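Local atomic coordinates of scarecrow-like protein 3 (Arabidopsis thaliana, PDB entry 6KPB), a protein that probably acts as a transcription factor in plant development, a GRAS-family protein that forms homodimers and binds zinc finger proteins such as JACKDAW/IDD10. Residues G430-L436 and V477-R483. Sequence-based numbering, arbitrary orientation.
Sequences GFGNVPL and VSAWRCR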
# COMPACT_ATOMS: atom_id res chain seq x y z
N GLY A 430 -27.80 1.66 33.36
CA GLY A 430 -29.23 1.50 33.44
C GLY A 430 -29.80 0.30 32.72
O GLY A 430 -31.02 0.23 32.53
N PHE A 431 -28.96 -0.65 32.32
CA PHE A 431 -29.41 -1.84 31.61
C PHE A 431 -29.45 -3.03 32.56
O PHE A 431 -28.62 -3.16 33.46
CB PHE A 431 -28.51 -2.15 30.42
CG PHE A 431 -28.57 -1.13 29.33
CD1 PHE A 431 -29.50 -1.24 28.31
CD2 PHE A 431 -27.69 -0.06 29.31
CE1 PHE A 431 -29.56 -0.30 27.30
CE2 PHE A 431 -27.74 0.89 28.30
CZ PHE A 431 -28.68 0.77 27.29
N GLY A 432 -30.43 -3.91 32.35
CA GLY A 432 -30.54 -5.16 33.08
C GLY A 432 -30.22 -6.32 32.15
O GLY A 432 -30.63 -6.32 30.99
N ASN A 433 -29.49 -7.30 32.67
CA ASN A 433 -29.07 -8.43 31.86
C ASN A 433 -30.26 -9.32 31.52
O ASN A 433 -31.09 -9.63 32.37
CB ASN A 433 -27.99 -9.24 32.57
CG ASN A 433 -27.58 -10.47 31.78
OD1 ASN A 433 -27.75 -11.60 32.24
ND2 ASN A 433 -27.05 -10.26 30.58
N VAL A 434 -30.33 -9.73 30.26
CA VAL A 434 -31.32 -10.69 29.79
C VAL A 434 -30.58 -11.98 29.44
O VAL A 434 -29.87 -12.02 28.42
CB VAL A 434 -32.11 -10.15 28.58
CG1 VAL A 434 -33.20 -11.14 28.18
CG2 VAL A 434 -32.71 -8.80 28.91
N PRO A 435 -30.69 -13.02 30.25
CA PRO A 435 -29.92 -14.25 29.99
C PRO A 435 -30.27 -14.84 28.63
O PRO A 435 -31.43 -14.83 28.21
CB PRO A 435 -30.33 -15.18 31.14
CG PRO A 435 -31.62 -14.62 31.65
CD PRO A 435 -31.52 -13.14 31.46
N LEU A 436 -29.25 -15.34 27.95
CA LEU A 436 -29.45 -15.97 26.66
C LEU A 436 -30.23 -17.28 26.82
O LEU A 436 -30.13 -17.96 27.85
CB LEU A 436 -28.11 -16.24 25.98
CG LEU A 436 -27.28 -14.99 25.67
CD1 LEU A 436 -25.93 -15.36 25.08
CD2 LEU A 436 -28.04 -14.06 24.74
N VAL A 477 -20.82 -12.71 24.30
CA VAL A 477 -22.10 -12.27 23.76
C VAL A 477 -23.07 -12.10 24.93
O VAL A 477 -23.22 -13.01 25.74
CB VAL A 477 -22.67 -13.26 22.73
CG1 VAL A 477 -23.97 -12.73 22.14
CG2 VAL A 477 -21.65 -13.52 21.62
N SER A 478 -23.72 -10.94 25.00
CA SER A 478 -24.60 -10.63 26.12
C SER A 478 -25.77 -9.79 25.64
O SER A 478 -25.63 -8.97 24.73
CB SER A 478 -23.84 -9.91 27.24
OG SER A 478 -23.29 -8.69 26.78
N ALA A 479 -26.92 -9.99 26.28
CA ALA A 479 -28.15 -9.29 25.95
C ALA A 479 -28.61 -8.46 27.14
O ALA A 479 -28.47 -8.88 28.29
CB ALA A 479 -29.25 -10.27 25.53
N TRP A 480 -29.16 -7.28 26.86
CA TRP A 480 -29.50 -6.32 27.90
C TRP A 480 -30.81 -5.62 27.57
O TRP A 480 -31.13 -5.38 26.41
CB TRP A 480 -28.38 -5.29 28.08
CG TRP A 480 -27.03 -5.91 28.23
CD1 TRP A 480 -26.18 -6.28 27.22
CD2 TRP A 480 -26.37 -6.25 29.45
NE1 TRP A 480 -25.04 -6.83 27.74
CE2 TRP A 480 -25.13 -6.82 29.11
CE3 TRP A 480 -26.71 -6.13 30.80
CZ2 TRP A 480 -24.23 -7.27 30.07
CZ3 TRP A 480 -25.81 -6.57 31.75
CH2 TRP A 480 -24.59 -7.14 31.38
N ARG A 481 -31.56 -5.29 28.62
CA ARG A 481 -32.79 -4.52 28.52
C ARG A 481 -32.71 -3.32 29.45
O ARG A 481 -31.90 -3.29 30.38
CB ARG A 481 -34.02 -5.37 28.88
CG ARG A 481 -34.03 -5.79 30.33
CD ARG A 481 -35.38 -6.34 30.76
NE ARG A 481 -35.89 -5.64 31.94
CZ ARG A 481 -35.47 -5.86 33.18
NH1 ARG A 481 -35.98 -5.17 34.19
NH2 ARG A 481 -34.52 -6.76 33.41
N CYS A 482 -33.57 -2.34 29.20
CA CYS A 482 -33.55 -1.10 29.97
C CYS A 482 -34.21 -1.30 31.33
O CYS A 482 -35.29 -1.90 31.43
CB CYS A 482 -34.26 0.01 29.21
SG CYS A 482 -33.41 0.52 27.71
N ARG A 483 -33.57 -0.80 32.38
CA ARG A 483 -34.10 -0.86 33.73
C ARG A 483 -34.84 0.43 34.06
O ARG A 483 -34.63 1.47 33.43
CB ARG A 483 -32.98 -1.11 34.74
CG ARG A 483 -33.47 -1.59 36.11
CD ARG A 483 -32.36 -1.59 37.14
NE ARG A 483 -31.35 -2.61 36.88
CZ ARG A 483 -30.15 -2.36 36.37
NH1 ARG A 483 -29.79 -1.12 36.08
NH2 ARG A 483 -29.30 -3.36 36.16
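Asn433 ND2 sits over one face of the Trp480 indole, near its rim, 3.9 Å above the plane, the amide turned 65° to the ring. Asn433 CB rests 3.5 Å from Trp480 CZ3, while Phe431 CB touches Trp480 CB at 3.9 Å. Trp480 NE1 donates to Ser478 OG at 2.7 Å, tilted from the ring plane, which helps fix the turn of the indole. Replacing Trp480 by an alanine is likely to take the ring from beneath Asn433 ND2 and leave Ser478 OG without its indole donor. Cys482 SG meets the Phe431 ring obliquely, 4.9 Å from its centroid. The guanidinium of Arg483 turns one face to Gly432 N, and NH2 forms a salt bridge with Asp427. With CG2 anti to its carbonyl carbon, Val434 lays that methyl across Arg481 CG at 3.6 Å. Antiparallel backbone bonds join the strands: Gly432 and Arg481 exchange a nearly straight pair, and Val434 N donates to Ala479 O. Gly430, closing helix 419-428 with a Schellman motif, accepts from Arg483 N. Within the predicted SAW region, strand 431-434 thus pairs with strand 472-482, which also borders strands 345-351 and 464-469; Ile426 of helix 419-428 packs on Phe431 and Trp480.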